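Local coordinates for protein phosphatase YwpJ (Bacillus subtilis, PDB 1NRW) that catalyses the magnesium-dependent dephosphorylation of five- and six-carbon sugar phosphates and nucleoside monophosphates in vitro and, less efficiently, of flavin mononucleotide, at residues D240-K245 with R261-S266; E125-R130 with S202-N207; M4-I9 with E39-T44. All blocks are in the same frame, centred on the assembly; numbering follows the deposited sequence. Where two conformers were deposited one is given.

Interaction 1: residues D240-K245 with R261-S266; sequences DSLNDK and REDIKS. With CA (calcium ion), chain D.
Arg261 gives its backbone N-H to the carbonyl O of Asp240, 2.9 Å from N to O and nearly straight (169° at the hydrogen), in the plane of that carbonyl. The bond ties the N-cap residue of helix 262-267 to the loop after strand 235-239. This loop, with the sequence Asp-Ser-Leu-Asn-Asp, is motif IV of the haloacid dehalogenase fold, and its metal site here holds calcium. Asp240 has CG set between its backbone N and carbonyl carbon (chi1 66°), which brings OD1 within 2.5 Å of the calcium. Thr14 adds a hydrogen bond to the same OD1, while OD2 accepts one from the metal-bound water. Ser241 coordinates through OG, and Asp10, at the end of strand 6-10, and the carbonyl of Asp12, just beyond it, bind the same ion. Behind these ligands, Asp244 takes the N-H of Ser241 on OD2, from above its carboxylate plane, and forms a salt bridge to Lys217 through OD1; this second-shell pairing is consistent with Asp244 steadying the loop beside the metal.

The chain of Arg261 folds at its third torsion (49°) and lays the guanidinium against Leu242, whose CB sits over one face, 3.6 Å from NE. Asp263 holds that group from turning, gripping it side-on: OD1 receives NE at 3.2 Å and OD2 receives NH2 at 2.6 Å, both through syn lone pairs, with the carboxylate oxygens tilted out of the guanidinium plane. The CD1 branch of Leu242 meanwhile lies 4.0 Å from Asp263 OD2. Between the arginine and the start of helix 245-250 comes Ile264, with its tip, CD1, 3.3 Å from Ser241 O and 4.0 Å from Lys245 CB.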
# COMPACT_ATOMS: atom_id res chain seq x y z
N ASP A 240 -1.91 -0.97 -9.78
CA ASP A 240 -0.89 -1.47 -10.70
C ASP A 240 -0.13 -2.68 -10.17
O ASP A 240 0.40 -3.48 -10.93
CB ASP A 240 0.14 -0.38 -10.99
CG ASP A 240 0.96 -0.02 -9.76
OD1 ASP A 240 0.33 0.26 -8.73
OD2 ASP A 240 2.21 -0.01 -9.81
N SER A 241 -0.06 -2.79 -8.84
CA SER A 241 0.72 -3.84 -8.20
C SER A 241 -0.02 -5.07 -7.66
O SER A 241 -1.23 -5.07 -7.48
CB SER A 241 1.57 -3.21 -7.11
OG SER A 241 0.77 -2.33 -6.33
N LEU A 242 0.75 -6.11 -7.37
CA LEU A 242 0.20 -7.37 -6.89
C LEU A 242 -0.67 -7.27 -5.64
O LEU A 242 -1.64 -8.00 -5.51
CB LEU A 242 1.33 -8.39 -6.67
CG LEU A 242 0.89 -9.81 -6.33
CD1 LEU A 242 -0.04 -10.34 -7.42
CD2 LEU A 242 2.11 -10.71 -6.17
N ASN A 243 -0.32 -6.36 -4.73
CA ASN A 243 -1.11 -6.20 -3.51
C ASN A 243 -2.49 -5.59 -3.76
O ASN A 243 -3.30 -5.48 -2.84
CB ASN A 243 -0.32 -5.36 -2.48
CG ASN A 243 0.06 -3.98 -3.00
OD1 ASN A 243 0.26 -3.79 -4.20
ND2 ASN A 243 0.20 -3.02 -2.09
N ASP A 244 -2.76 -5.20 -5.01
CA ASP A 244 -4.05 -4.62 -5.36
C ASP A 244 -5.02 -5.67 -5.91
O ASP A 244 -6.21 -5.39 -6.07
CB ASP A 244 -3.90 -3.53 -6.43
CG ASP A 244 -3.07 -2.36 -5.97
OD1 ASP A 244 -3.14 -2.02 -4.76
OD2 ASP A 244 -2.37 -1.76 -6.82
N LYS A 245 -4.51 -6.86 -6.21
CA LYS A 245 -5.33 -7.92 -6.78
C LYS A 245 -6.66 -8.13 -6.05
O LYS A 245 -7.73 -8.12 -6.67
CB LYS A 245 -4.55 -9.23 -6.83
CG LYS A 245 -5.30 -10.39 -7.46
CD LYS A 245 -4.42 -11.64 -7.50
CE LYS A 245 -5.21 -12.86 -7.94
NZ LYS A 245 -5.76 -12.69 -9.31
N ARG A 261 1.23 -4.54 -13.55
CA ARG A 261 1.84 -5.85 -13.76
C ARG A 261 0.90 -6.60 -14.69
O ARG A 261 -0.30 -6.33 -14.72
CB ARG A 261 1.93 -6.61 -12.43
CG ARG A 261 2.93 -6.07 -11.44
CD ARG A 261 2.64 -6.63 -10.05
NE ARG A 261 2.47 -8.08 -10.04
CZ ARG A 261 3.47 -8.96 -10.06
NH1 ARG A 261 4.73 -8.54 -10.08
NH2 ARG A 261 3.21 -10.26 -10.04
N GLU A 262 1.45 -7.55 -15.45
CA GLU A 262 0.63 -8.33 -16.37
C GLU A 262 -0.51 -9.09 -15.70
O GLU A 262 -1.60 -9.18 -16.26
CB GLU A 262 1.50 -9.29 -17.17
CG GLU A 262 2.44 -8.59 -18.13
CD GLU A 262 1.72 -7.58 -19.01
OE1 GLU A 262 0.75 -7.97 -19.70
OE2 GLU A 262 2.12 -6.40 -19.01
N ASP A 263 -0.28 -9.64 -14.51
CA ASP A 263 -1.35 -10.37 -13.84
C ASP A 263 -2.48 -9.45 -13.39
O ASP A 263 -3.64 -9.87 -13.33
CB ASP A 263 -0.83 -11.18 -12.65
CG ASP A 263 0.08 -10.39 -11.74
OD1 ASP A 263 -0.16 -9.18 -11.55
OD2 ASP A 263 1.03 -10.99 -11.19
N ILE A 264 -2.16 -8.20 -13.08
CA ILE A 264 -3.18 -7.25 -12.68
C ILE A 264 -4.00 -6.85 -13.91
O ILE A 264 -5.23 -6.77 -13.86
CB ILE A 264 -2.57 -5.98 -12.02
CG1 ILE A 264 -1.99 -6.33 -10.65
CG2 ILE A 264 -3.64 -4.89 -11.87
CD1 ILE A 264 -3.04 -6.82 -9.64
N LYS A 265 -3.33 -6.62 -15.03
CA LYS A 265 -4.05 -6.27 -16.25
C LYS A 265 -4.96 -7.42 -16.65
O LYS A 265 -6.08 -7.21 -17.11
CB LYS A 265 -3.07 -5.97 -17.40
CG LYS A 265 -2.34 -4.64 -17.26
CD LYS A 265 -1.65 -4.25 -18.57
CE LYS A 265 -1.01 -2.88 -18.47
NZ LYS A 265 -0.55 -2.35 -19.79
N SER A 266 -4.48 -8.65 -16.46
CA SER A 266 -5.24 -9.85 -16.82
C SER A 266 -6.60 -9.97 -16.14
O SER A 266 -7.59 -10.33 -16.79
CB SER A 266 -4.40 -11.09 -16.52
OG SER A 266 -5.13 -12.27 -16.79
CA CA D . 1.06 0.17 -6.35
O HOH W 1 3.37 0.26 -7.28

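Interaction 2: residues E125-R130 with S202-N207; sequences ELDRFR and SSAEHN
Asp127 spends both carboxylate oxygens on His206. OD2 receives the backbone N-H of His206 at 2.8 Å, on the syn side and somewhat out of the carboxylate plane, and OD1 receives ring ND1, also at 2.8 Å. The second bond lies in the imidazole plane but reaches OD1 from well above the carboxylate, because the two flat groups are turned 69° apart. With CG anti to its own backbone N (chi1 -180°), Asp127 extends from the helix to the type I turn Ala204-Asn207, and Ala204 CB comes 3.2 Å from OD2. A water bridges OD2 to Asn207 ND2. The same amide is also bonded inside the loop: OD1 accepts Ser203 N at 3.0 Å on a lone pair, and ND2 donates to Ser203 OG, which is also hydrogen-bonded to Glu209. Two more waters bridge the segments, from Arg128 NH1 to Ser203 O and from Arg130 O to Glu205 OE2. With an alanine at Asp127, both the ring ND1 and the backbone N-H of His206 would probably lose their acceptor, and the imidazole would be set free to turn. The contact thus pins helix 118-132 of the cap domain to the loop joining strands 198-201 and 207-212, with Phe178 of strand 172-178 against Asp127 and His206, and Leu185 of helix 182-192 against the His206 side chain.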
# COMPACT_ATOMS: atom_id res chain seq x y z
N GLU A 125 12.84 1.58 -0.93
CA GLU A 125 11.97 2.54 -1.60
C GLU A 125 12.24 2.61 -3.10
O GLU A 125 11.30 2.64 -3.90
CB GLU A 125 12.14 3.91 -0.96
CG GLU A 125 11.64 3.94 0.47
CD GLU A 125 10.16 3.57 0.58
OE1 GLU A 125 9.83 2.57 1.25
OE2 GLU A 125 9.33 4.30 -0.01
N LEU A 126 13.51 2.63 -3.48
CA LEU A 126 13.85 2.67 -4.90
C LEU A 126 13.24 1.46 -5.62
O LEU A 126 12.82 1.57 -6.76
CB LEU A 126 15.38 2.66 -5.07
CG LEU A 126 15.91 3.05 -6.45
CD1 LEU A 126 15.45 4.46 -6.82
CD2 LEU A 126 17.43 2.98 -6.43
N ASP A 127 13.20 0.32 -4.94
CA ASP A 127 12.61 -0.88 -5.54
C ASP A 127 11.12 -0.64 -5.82
O ASP A 127 10.59 -1.11 -6.83
CB ASP A 127 12.80 -2.09 -4.62
CG ASP A 127 12.21 -3.37 -5.19
OD1 ASP A 127 12.52 -3.70 -6.36
OD2 ASP A 127 11.45 -4.05 -4.48
N ARG A 128 10.45 0.09 -4.93
CA ARG A 128 9.03 0.40 -5.12
C ARG A 128 8.87 1.24 -6.39
O ARG A 128 8.04 0.93 -7.24
CB ARG A 128 8.48 1.21 -3.95
CG ARG A 128 8.33 0.48 -2.62
CD ARG A 128 7.87 1.52 -1.59
NE ARG A 128 7.66 1.02 -0.23
CZ ARG A 128 6.56 0.41 0.19
NH1 ARG A 128 5.55 0.19 -0.64
NH2 ARG A 128 6.45 0.06 1.47
N PHE A 129 9.67 2.30 -6.50
CA PHE A 129 9.64 3.21 -7.65
C PHE A 129 9.90 2.46 -8.95
O PHE A 129 9.14 2.57 -9.91
CB PHE A 129 10.72 4.30 -7.52
CG PHE A 129 10.30 5.52 -6.74
CD1 PHE A 129 10.35 5.53 -5.34
CD2 PHE A 129 9.91 6.69 -7.40
CE1 PHE A 129 10.02 6.68 -4.62
CE2 PHE A 129 9.58 7.85 -6.69
CZ PHE A 129 9.64 7.84 -5.30
N ARG A 130 11.00 1.71 -8.99
CA ARG A 130 11.37 0.97 -10.19
C ARG A 130 10.38 -0.11 -10.61
O ARG A 130 10.19 -0.36 -11.79
CB ARG A 130 12.76 0.35 -10.01
CG ARG A 130 13.86 1.37 -9.77
CD ARG A 130 15.22 0.72 -9.59
NE ARG A 130 15.67 0.05 -10.80
CZ ARG A 130 16.84 -0.56 -10.93
NH1 ARG A 130 17.69 -0.59 -9.91
NH2 ARG A 130 17.17 -1.13 -12.08
N SER A 202 2.73 -8.66 -2.24
CA SER A 202 3.97 -7.98 -2.60
C SER A 202 3.59 -6.64 -3.22
O SER A 202 2.56 -6.54 -3.90
CB SER A 202 4.78 -8.81 -3.61
OG SER A 202 5.88 -8.07 -4.11
N SER A 203 4.40 -5.61 -2.97
CA SER A 203 4.14 -4.29 -3.52
C SER A 203 5.30 -3.82 -4.40
O SER A 203 5.29 -2.70 -4.90
CB SER A 203 3.92 -3.27 -2.40
OG SER A 203 5.08 -3.12 -1.60
N ALA A 204 6.29 -4.69 -4.56
CA ALA A 204 7.47 -4.40 -5.38
C ALA A 204 8.24 -5.69 -5.66
O ALA A 204 8.14 -6.66 -4.91
CB ALA A 204 8.37 -3.39 -4.66
N GLU A 205 9.01 -5.69 -6.75
CA GLU A 205 9.77 -6.86 -7.17
C GLU A 205 10.64 -7.55 -6.12
O GLU A 205 10.81 -8.77 -6.15
CB GLU A 205 10.63 -6.51 -8.38
CG GLU A 205 9.83 -6.35 -9.68
CD GLU A 205 10.66 -5.74 -10.80
OE1 GLU A 205 11.85 -6.10 -10.93
OE2 GLU A 205 10.11 -4.92 -11.56
N HIS A 206 11.18 -6.79 -5.18
CA HIS A 206 12.03 -7.40 -4.16
C HIS A 206 11.48 -7.40 -2.74
O HIS A 206 12.23 -7.47 -1.77
CB HIS A 206 13.42 -6.77 -4.19
CG HIS A 206 14.12 -6.94 -5.51
ND1 HIS A 206 13.86 -6.14 -6.60
CD2 HIS A 206 15.03 -7.86 -5.92
CE1 HIS A 206 14.57 -6.56 -7.63
NE2 HIS A 206 15.29 -7.60 -7.24
N ASN A 207 10.16 -7.33 -2.61
CA ASN A 207 9.57 -7.39 -1.29
C ASN A 207 8.33 -8.26 -1.25
O ASN A 207 7.85 -8.75 -2.28
CB ASN A 207 9.22 -5.97 -0.75
CG ASN A 207 7.90 -5.41 -1.31
OD1 ASN A 207 6.92 -6.12 -1.50
ND2 ASN A 207 7.88 -4.10 -1.53
O HOH W 2 10.52 -2.84 -1.98
O HOH W 3 5.00 0.02 -3.59
O HOH W 4 11.35 -2.83 -12.71

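Interaction 3: residues M4-I9 with E39-T44; sequences MKLIAI and EVVVST. With PO4 (phosphate ion), chain B.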
# COMPACT_ATOMS: atom_id res chain seq x y z
N MSE A 4 -20.99 4.50 -10.18
CA MSE A 4 -20.13 4.16 -9.01
C MSE A 4 -20.37 5.10 -7.84
O MSE A 4 -20.48 6.31 -8.01
CB MSE A 4 -18.65 4.23 -9.41
CG MSE A 4 -18.24 3.29 -10.53
SE MSE A 4 -18.44 1.41 -10.08
CE MSE A 4 -20.10 1.07 -11.02
N LYS A 5 -20.46 4.53 -6.64
CA LYS A 5 -20.68 5.33 -5.44
C LYS A 5 -19.42 5.37 -4.58
O LYS A 5 -19.28 6.22 -3.71
CB LYS A 5 -21.85 4.76 -4.63
CG LYS A 5 -23.22 5.08 -5.21
CD LYS A 5 -24.33 4.64 -4.26
CE LYS A 5 -25.70 5.13 -4.72
NZ LYS A 5 -26.05 4.62 -6.08
N LEU A 6 -18.52 4.43 -4.82
CA LEU A 6 -17.26 4.35 -4.08
C LEU A 6 -16.14 3.94 -5.03
O LEU A 6 -16.29 3.01 -5.82
CB LEU A 6 -17.38 3.33 -2.93
CG LEU A 6 -16.18 3.16 -1.99
CD1 LEU A 6 -16.64 2.48 -0.71
CD2 LEU A 6 -15.09 2.35 -2.65
N ILE A 7 -15.02 4.65 -4.95
CA ILE A 7 -13.87 4.34 -5.80
C ILE A 7 -12.62 4.21 -4.94
O ILE A 7 -12.26 5.14 -4.22
CB ILE A 7 -13.64 5.46 -6.85
CG1 ILE A 7 -14.89 5.60 -7.73
CG2 ILE A 7 -12.42 5.14 -7.70
CD1 ILE A 7 -14.87 6.81 -8.63
N ALA A 8 -11.98 3.04 -5.01
CA ALA A 8 -10.76 2.76 -4.25
C ALA A 8 -9.57 2.99 -5.17
O ALA A 8 -9.52 2.45 -6.28
CB ALA A 8 -10.78 1.33 -3.74
N ILE A 9 -8.59 3.77 -4.71
CA ILE A 9 -7.43 4.11 -5.52
C ILE A 9 -6.10 3.79 -4.84
O ILE A 9 -5.82 4.29 -3.76
CB ILE A 9 -7.44 5.62 -5.85
CG1 ILE A 9 -8.80 6.02 -6.42
CG2 ILE A 9 -6.32 5.97 -6.84
CD1 ILE A 9 -8.97 7.52 -6.64
N GLU A 39 -17.69 8.44 -2.85
CA GLU A 39 -16.79 8.24 -1.73
C GLU A 39 -15.45 7.80 -2.31
O GLU A 39 -15.37 6.78 -3.00
CB GLU A 39 -17.32 7.16 -0.79
CG GLU A 39 -18.64 7.49 -0.11
CD GLU A 39 -18.53 8.61 0.92
OE1 GLU A 39 -17.40 8.99 1.28
OE2 GLU A 39 -19.58 9.09 1.38
N VAL A 40 -14.40 8.57 -2.05
CA VAL A 40 -13.08 8.22 -2.56
C VAL A 40 -12.20 7.65 -1.45
O VAL A 40 -12.10 8.22 -0.37
CB VAL A 40 -12.37 9.45 -3.18
CG1 VAL A 40 -10.95 9.07 -3.59
CG2 VAL A 40 -13.16 9.94 -4.39
N VAL A 41 -11.59 6.51 -1.75
CA VAL A 41 -10.71 5.84 -0.79
C VAL A 41 -9.35 5.58 -1.42
O VAL A 41 -9.26 5.11 -2.55
CB VAL A 41 -11.31 4.48 -0.36
CG1 VAL A 41 -10.48 3.87 0.76
CG2 VAL A 41 -12.76 4.67 0.07
N VAL A 42 -8.29 5.92 -0.69
CA VAL A 42 -6.93 5.69 -1.15
C VAL A 42 -6.43 4.50 -0.32
O VAL A 42 -6.50 4.52 0.91
CB VAL A 42 -6.05 6.94 -0.93
CG1 VAL A 42 -4.58 6.61 -1.17
CG2 VAL A 42 -6.49 8.03 -1.89
N SER A 43 -5.92 3.48 -1.01
CA SER A 43 -5.48 2.25 -0.35
C SER A 43 -4.01 1.94 -0.58
O SER A 43 -3.55 1.84 -1.72
CB SER A 43 -6.34 1.09 -0.85
OG SER A 43 -6.05 -0.11 -0.15
N THR A 44 -3.27 1.73 0.51
CA THR A 44 -1.84 1.50 0.42
C THR A 44 -1.29 0.52 1.46
O THR A 44 -1.93 0.24 2.47
CB THR A 44 -1.08 2.84 0.60
OG1 THR A 44 0.33 2.64 0.46
CG2 THR A 44 -1.36 3.43 1.99
P PO4 B . 1.24 0.73 -2.46
O1 PO4 B . 0.81 0.61 -3.87
O2 PO4 B . 0.37 -0.13 -1.61
O3 PO4 B . 2.65 0.28 -2.34
O4 PO4 B . 1.12 2.14 -2.03
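Ile9 and Val41 meet through the backbone: the N-H of Ile9 bonds to Val41 O at 2.6 Å, nearly along the C=O axis. It is one of five backbone bonds joining the two strands, whose segments 6-9 and 39-43 run parallel, their axes 20° apart. Lys5 O, Ile7 O and Ile9 O accept from Glu39, Val41 and Ser43, while the N-H groups of Ile7 and Ile9 reach back to Glu39 and Val41. Several CA-H groups lean on the same oxygens, as where Val42 CA lies 3.2 Å from Ile9 O.

From the backbone, the Ile9 side chain climbs away over the face it shares with Val40 and Val42. Its CB stands 3.8 Å from Val41 O. CG1, anti to the carbonyl carbon (chi1 -51°), passes the same oxygen at 4.0 Å, and the terminal CD1 comes to rest 4.0 Å from Val40 CG1, the two side chains crossing at a slant. Around this isoleucine lie Leu30, Thr14, Leu15 and Val238. Leu30 belongs to helix 24-35, which runs along that face and links the two strands as a beta-alpha-beta crossover of the Rossmann-like core. On the face of Leu6 and Ala8, Leu6 CD2 meets Val41 CG2 at 4.3 Å.

Both strands lead toward the active site at their C-terminal ends. Asp10, probably the nucleophile as in relatives of this family, directly follows Ile9. Beyond Ser43, whose carbonyl accepts the Lys217 amine, the hydroxyl of Thr44 donates to O4 of the bound phosphate, 2.7 Å from OG1 to O4, and is also hydrogen-bonded to Arg46 N. The phosphate is gripped further by the backbone N of Gly45 and of Asp12 and by Lys217 NZ.

Interaction 3 is the most deeply buried contact, made of backbone bonds and aliphatic packing between two central strands of the core sheet. Interaction 1 lies at the C-terminal end of the same sheet, in the loop after strand 235-239, but is only partly buried and mixes metal ligands with an arginine-aspartate pair near the surface. Interaction 2 lies in the cap domain, also partly buried, and relies on charged and polar side chains with bridging waters. Interactions 1 and 2 touch where Leu242 CB lies 3.5 Å from Ser202 O, so core and cap meet there. Interaction 3 stays about 5 Å from interaction 1 and about 6 Å from interaction 2 at nearest atoms.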